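Local structure of hypothetical protein SP2199 (Streptococcus pneumoniae TIGR4, 2IBO) at residues G47-D50 against E51-I55; Q24-A27 against Y28-Q32; E80-S83 against I84-L88. The protein is of unknown function but belongs to the thiamine-binding protein family of the MTH1187-YkoF clan, and so may bind thiamine or a related small molecule. All coordinates share one frame; numbering follows the deposited sequence.

Contact 1 of 3, residues G47-D50 against E51-I55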
# COMPACT_ATOMS: atom_id res chain seq x y z
N GLY A 47 -3.17 -6.12 18.40
CA GLY A 47 -4.19 -6.64 19.29
C GLY A 47 -5.16 -7.58 18.60
O GLY A 47 -4.84 -8.11 17.52
N GLU A 48 -6.33 -7.79 19.20
CA GLU A 48 -7.38 -8.68 18.65
C GLU A 48 -7.96 -8.11 17.36
O GLU A 48 -8.21 -6.92 17.24
CB GLU A 48 -8.51 -8.86 19.67
CG GLU A 48 -8.15 -9.69 20.88
CD GLU A 48 -7.85 -11.13 20.53
OE1 GLU A 48 -8.70 -11.77 19.86
OE2 GLU A 48 -6.78 -11.63 20.93
N PHE A 49 -8.19 -8.98 16.38
CA PHE A 49 -8.73 -8.53 15.11
C PHE A 49 -9.97 -7.67 15.29
O PHE A 49 -10.05 -6.57 14.72
CB PHE A 49 -9.05 -9.72 14.20
CG PHE A 49 -9.44 -9.32 12.81
CD1 PHE A 49 -8.62 -8.47 12.07
CD2 PHE A 49 -10.63 -9.77 12.24
CE1 PHE A 49 -8.98 -8.07 10.79
CE2 PHE A 49 -11.00 -9.37 10.96
CZ PHE A 49 -10.16 -8.52 10.23
N ASP A 50 -10.92 -8.16 16.08
CA ASP A 50 -12.18 -7.45 16.33
C ASP A 50 -11.99 -6.01 16.80
O ASP A 50 -12.61 -5.09 16.25
CB ASP A 50 -13.03 -8.21 17.35
CG ASP A 50 -13.82 -9.34 16.72
OD1 ASP A 50 -14.43 -10.12 17.48
OD2 ASP A 50 -13.84 -9.45 15.47
N GLU A 51 -11.14 -5.81 17.80
CA GLU A 51 -10.89 -4.48 18.33
C GLU A 51 -10.19 -3.55 17.32
O GLU A 51 -10.52 -2.37 17.22
CB GLU A 51 -10.08 -4.56 19.64
CG GLU A 51 -8.57 -4.79 19.48
CD GLU A 51 -7.84 -4.94 20.83
OE1 GLU A 51 -7.90 -6.03 21.43
OE2 GLU A 51 -7.20 -3.95 21.28
N LEU A 52 -9.23 -4.09 16.56
CA LEU A 52 -8.53 -3.28 15.59
C LEU A 52 -9.48 -2.83 14.49
O LEU A 52 -9.43 -1.67 14.08
CB LEU A 52 -7.35 -4.04 15.00
CG LEU A 52 -6.22 -4.47 15.95
CD1 LEU A 52 -5.09 -5.12 15.16
CD2 LEU A 52 -5.70 -3.27 16.72
N MSE A 53 -10.34 -3.71 14.01
CA MSE A 53 -11.29 -3.30 12.97
C MSE A 53 -12.17 -2.18 13.50
O MSE A 53 -12.47 -1.22 12.79
CB MSE A 53 -12.13 -4.48 12.50
CG MSE A 53 -11.37 -5.49 11.64
SE MSE A 53 -10.42 -4.67 10.12
CE MSE A 53 -8.68 -4.64 10.92
N ARG A 54 -12.56 -2.30 14.77
CA ARG A 54 -13.39 -1.29 15.41
C ARG A 54 -12.61 0.02 15.51
O ARG A 54 -13.11 1.08 15.15
CB ARG A 54 -13.79 -1.76 16.81
CG ARG A 54 -14.82 -0.89 17.48
CD ARG A 54 -14.83 -1.10 18.98
NE ARG A 54 -13.73 -0.40 19.63
CZ ARG A 54 -12.83 -0.98 20.41
NH1 ARG A 54 -12.88 -2.29 20.64
NH2 ARG A 54 -11.87 -0.25 20.96
N ILE A 55 -11.37 -0.06 16.00
CA ILE A 55 -10.54 1.13 16.14
C ILE A 55 -10.25 1.77 14.79
O ILE A 55 -10.26 2.99 14.66
CB ILE A 55 -9.22 0.79 16.88
CG1 ILE A 55 -9.55 0.34 18.32
CG2 ILE A 55 -8.29 1.99 16.90
CD1 ILE A 55 -8.34 0.03 19.19
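Met53, modelled as selenomethionine, lays the start of its side chain over one face of the Phe49 ring: CG of Met53 is 3.8 Å from the ring centroid of Phe49 and 22° off the ring normal, displaced toward the rim, which fits a CH-pi contact. The chain then bends, taking SE of Met53 to 4.5 Å from the Phe49 centroid. At 46° from the normal this is an oblique Met-aromatic contact, with CE of Met53 turned back along the CE1 side of the ring.

The second side-chain contact runs backward along the chain. CG of Glu51 sits between its own backbone N and carbonyl carbon (chi1 79°), which directs the extended remainder toward Glu48. There OE1 of Glu51 accepts a weak hydrogen bond, 3.2 Å long, from N of Glu48, the N-cap residue. Leu52 adds a van der Waals touch, its CD1 lying 3.8 Å from the carbonyl O of Gly47.

These groups start the helix that follows strand 43-46 in a ferredoxin-like beta-alpha-beta-beta-alpha-beta fold; helix 49-64 carries the chain across to strand 70-79, on the far side of strand 2-11.

The i to i+4 backbone bonds set the spacing of the side chains. N of Leu52 reaches O of Glu48 at 3.1 Å, and N of Met53 reaches O of Phe49 at 3.0 Å; the latter bond places Met53 one turn beyond the ring. Arg54 N closes the next turn on Asp50 O at 3.2 Å. Further out, Phe49 and Met53 both rest on Ile76 of strand 70-79, Leu52 packs on Ala3 and Ile5, and the carboxylate of Asp50 forms a salt bridge with Lys57 of the second subunit.

Contact 2 of 3, residues Q24-A27 against Y28-Q32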
# COMPACT_ATOMS: atom_id res chain seq x y z
N GLN A 24 -5.77 14.60 15.34
CA GLN A 24 -7.00 13.98 15.86
C GLN A 24 -6.99 12.46 15.77
O GLN A 24 -7.44 11.78 16.69
CB GLN A 24 -8.22 14.51 15.11
CG GLN A 24 -8.44 16.01 15.27
CD GLN A 24 -8.72 16.43 16.70
OE1 GLN A 24 -7.91 16.22 17.61
NE2 GLN A 24 -9.88 17.04 16.91
N VAL A 25 -6.48 11.92 14.67
CA VAL A 25 -6.45 10.49 14.53
C VAL A 25 -5.47 9.88 15.54
O VAL A 25 -5.73 8.81 16.11
CB VAL A 25 -6.10 10.07 13.09
CG1 VAL A 25 -6.03 8.54 13.01
CG2 VAL A 25 -7.17 10.60 12.12
N ILE A 26 -4.34 10.55 15.76
CA ILE A 26 -3.34 10.06 16.70
C ILE A 26 -3.91 10.09 18.12
O ILE A 26 -3.83 9.10 18.84
CB ILE A 26 -2.05 10.92 16.63
CG1 ILE A 26 -1.32 10.69 15.30
CG2 ILE A 26 -1.11 10.55 17.80
CD1 ILE A 26 -0.55 9.37 15.24
N ALA A 27 -4.47 11.23 18.51
CA ALA A 27 -5.05 11.38 19.85
C ALA A 27 -6.11 10.31 20.10
O ALA A 27 -6.10 9.64 21.13
CB ALA A 27 -5.68 12.77 20.00
N TYR A 28 -7.02 10.14 19.15
CA TYR A 28 -8.04 9.12 19.29
C TYR A 28 -7.40 7.77 19.53
O TYR A 28 -7.76 7.07 20.45
CB TYR A 28 -8.92 9.02 18.05
CG TYR A 28 -9.70 7.73 18.04
CD1 TYR A 28 -10.72 7.51 18.95
CD2 TYR A 28 -9.34 6.69 17.19
CE1 TYR A 28 -11.36 6.28 19.03
CE2 TYR A 28 -9.97 5.45 17.26
CZ TYR A 28 -10.98 5.26 18.18
OH TYR A 28 -11.55 4.02 18.30
N LEU A 29 -6.45 7.41 18.67
CA LEU A 29 -5.75 6.13 18.77
C LEU A 29 -5.12 5.93 20.15
O LEU A 29 -5.21 4.86 20.74
CB LEU A 29 -4.69 6.03 17.66
CG LEU A 29 -4.90 5.18 16.39
CD1 LEU A 29 -6.34 5.03 16.01
CD2 LEU A 29 -4.14 5.82 15.27
N GLN A 30 -4.48 6.96 20.69
CA GLN A 30 -3.86 6.84 22.02
C GLN A 30 -4.92 6.52 23.09
O GLN A 30 -4.65 5.88 24.10
CB GLN A 30 -3.14 8.15 22.37
CG GLN A 30 -1.90 8.38 21.56
CD GLN A 30 -1.33 9.78 21.73
OE1 GLN A 30 -0.15 10.00 21.47
NE2 GLN A 30 -2.18 10.73 22.14
N THR A 31 -6.13 6.97 22.83
CA THR A 31 -7.27 6.77 23.69
C THR A 31 -7.66 5.31 23.84
O THR A 31 -8.16 4.90 24.89
CB THR A 31 -8.48 7.55 23.15
OG1 THR A 31 -8.48 8.86 23.71
CG2 THR A 31 -9.77 6.87 23.45
N GLN A 32 -7.44 4.52 22.80
CA GLN A 32 -7.79 3.11 22.89
C GLN A 32 -6.77 2.36 23.75
O GLN A 32 -5.64 2.81 23.95
CB GLN A 32 -7.86 2.51 21.49
CG GLN A 32 -8.88 3.20 20.59
CD GLN A 32 -10.23 3.38 21.26
OE1 GLN A 32 -10.60 4.47 21.67
NE2 GLN A 32 -10.98 2.29 21.37
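O of Ile26 receives N of Gln30 at 2.9 Å, the shortest of four successive i to i+4 bonds in this last part of helix 16-31. The two preceding links, Tyr28 N to Gln24 O and Leu29 N to Val25 O, are both 3.0 Å long. Thr31 N to Ala27 O is longer, at 3.2 Å, and its N-H...O angle falls to 141°, consistent with the helix coming to its end.

Among the side chains, Val25 and Leu29 lie alongside one another and point the same way, CG1 of Val25 being 4.0 Å from CD2 of Leu29. Gln30 has CG beside its backbone N (chi1 -71°) and an extended chain, bringing its amide past Ile26, whose CG2 is 3.8 Å from OE1 of Gln30.

Leu29 also meets Ala59 of helix 49-64 and Leu45 of strand 43-46, while Tyr28 packs on Glu58. The directional bonds identified between the two segments are thus all main-chain, whereas their side chains add van der Waals contact, with Val25 and Leu29 forming an apolar ridge turned to the fold interior.

Contact 3 of 3, residues E80-S83 against I84-L88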
# COMPACT_ATOMS: atom_id res chain seq x y z
N GLU A 80 -1.89 -16.47 12.66
CA GLU A 80 -0.75 -16.74 13.53
C GLU A 80 0.39 -15.85 13.07
O GLU A 80 1.31 -16.30 12.39
CB GLU A 80 -0.36 -18.21 13.47
CG GLU A 80 -1.28 -19.13 14.27
CD GLU A 80 -1.40 -18.72 15.74
OE1 GLU A 80 -2.17 -17.79 16.05
OE2 GLU A 80 -0.72 -19.34 16.59
N ILE A 81 0.30 -14.59 13.46
CA ILE A 81 1.26 -13.55 13.10
C ILE A 81 2.29 -13.30 14.19
O ILE A 81 2.00 -13.50 15.37
CB ILE A 81 0.51 -12.23 12.78
CG1 ILE A 81 -0.36 -11.79 13.96
CG2 ILE A 81 -0.47 -12.47 11.65
CD1 ILE A 81 0.29 -10.87 14.95
N LEU A 82 3.49 -12.89 13.80
CA LEU A 82 4.54 -12.60 14.76
C LEU A 82 4.19 -11.23 15.34
O LEU A 82 3.55 -10.42 14.66
CB LEU A 82 5.91 -12.54 14.07
CG LEU A 82 6.36 -13.80 13.33
CD1 LEU A 82 5.48 -14.03 12.12
CD2 LEU A 82 7.81 -13.65 12.90
N SER A 83 4.60 -10.99 16.58
CA SER A 83 4.30 -9.72 17.26
C SER A 83 5.22 -8.61 16.81
O SER A 83 6.21 -8.86 16.14
CB SER A 83 4.43 -9.88 18.77
OG SER A 83 5.80 -9.82 19.16
N ILE A 84 4.89 -7.38 17.19
CA ILE A 84 5.73 -6.25 16.81
C ILE A 84 7.15 -6.50 17.29
O ILE A 84 8.11 -6.27 16.56
CB ILE A 84 5.21 -4.93 17.41
CG1 ILE A 84 3.83 -4.61 16.84
CG2 ILE A 84 6.18 -3.79 17.08
CD1 ILE A 84 3.35 -3.21 17.15
N ASP A 85 7.29 -7.00 18.52
CA ASP A 85 8.61 -7.30 19.08
C ASP A 85 9.35 -8.35 18.25
O ASP A 85 10.55 -8.23 18.01
CB ASP A 85 8.46 -7.78 20.51
CG ASP A 85 8.85 -6.73 21.52
OD1 ASP A 85 8.57 -5.53 21.26
OD2 ASP A 85 9.44 -7.10 22.57
N GLU A 86 8.63 -9.38 17.82
CA GLU A 86 9.21 -10.45 17.03
C GLU A 86 9.60 -10.02 15.61
O GLU A 86 10.69 -10.32 15.15
CB GLU A 86 8.25 -11.64 17.00
CG GLU A 86 8.05 -12.24 18.39
CD GLU A 86 6.78 -13.04 18.52
OE1 GLU A 86 6.51 -13.52 19.64
OE2 GLU A 86 6.04 -13.18 17.52
N LYS A 87 8.70 -9.31 14.92
CA LYS A 87 9.02 -8.84 13.57
C LYS A 87 10.28 -8.01 13.69
O LYS A 87 11.24 -8.22 12.95
CB LYS A 87 7.90 -7.95 13.01
CG LYS A 87 6.63 -8.68 12.61
CD LYS A 87 5.47 -7.70 12.45
CE LYS A 87 4.14 -8.39 12.16
NZ LYS A 87 2.99 -7.46 12.42
N LEU A 88 10.29 -7.07 14.63
CA LEU A 88 11.45 -6.21 14.81
C LEU A 88 12.76 -6.92 15.08
O LEU A 88 13.82 -6.29 15.14
CB LEU A 88 11.17 -5.15 15.87
CG LEU A 88 10.31 -4.04 15.27
CD1 LEU A 88 10.48 -2.75 16.05
CD2 LEU A 88 10.72 -3.82 13.80
O HOH W 1 5.92 -11.66 21.61
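Two reciprocal hydrogen bonds join Ser83 to Glu86. OG of Ser83 accepts from N of Glu86 at 3.2 Å, and OE2 of Glu86 accepts from N of Ser83 at 2.8 Å. The serine bond depends on chi1 of 79°, which sets OG between the backbone N and the carbonyl carbon and turns it to N of Glu86. The glutamate chain is extended beyond CG and returns alongside the serine, so that N of Ser83 meets OE2 from above the carboxylate plane, 56° out of it. A water bridges the same two residues, donating to OE1 of Glu86 at 2.8 Å and lying 3.1 Å from OG of Ser83.

This pairing is a capping box, with Ser83 as N-cap of the short helix 84-87 that follows strand 70-79. In the main chain, N of Lys87 bonds to O of Ser83 at 2.8 Å with an N-H...O angle of 175°, fixing the first helical turn. Another N-H of that turn, N of Ile84, is taken by OE1 of Glu46 on strand 43-46.

The remaining contacts are van der Waals. CB of Leu82 approaches CB of Glu86 at 3.9 Å, and the extended Lys87 chain runs past O of Leu82, which lies 3.3 Å from CE of Lys87. Beyond the chain, Lys87 makes a cation-pi contact with Phe41 of the third subunit, and Ile84 packs on Pro40 of that same subunit.

From the N terminus, contact 2 comes first, at the end of helix 16-31; contact 1 follows at the start of helix 49-64, and contact 3 lies beyond strand 70-79. Each is one unbroken run of chain, closing helical turns in contact 2 and the start of a helix, N-cap included, in contacts 1 and 3; the three stand in series without nesting or crossing. Contacts 1 and 2 bring the two long helices together: their centres are about 14 Å apart, and CG2 of Ile55 reaches CD1 of Leu29 at 3.7 Å. Contact 3 stands apart, its nearest atoms about 6 Å from contact 1 and about 12 Å from contact 2. Contacts 1 and 3 both meet the second subunit; contact 3 also meets the third.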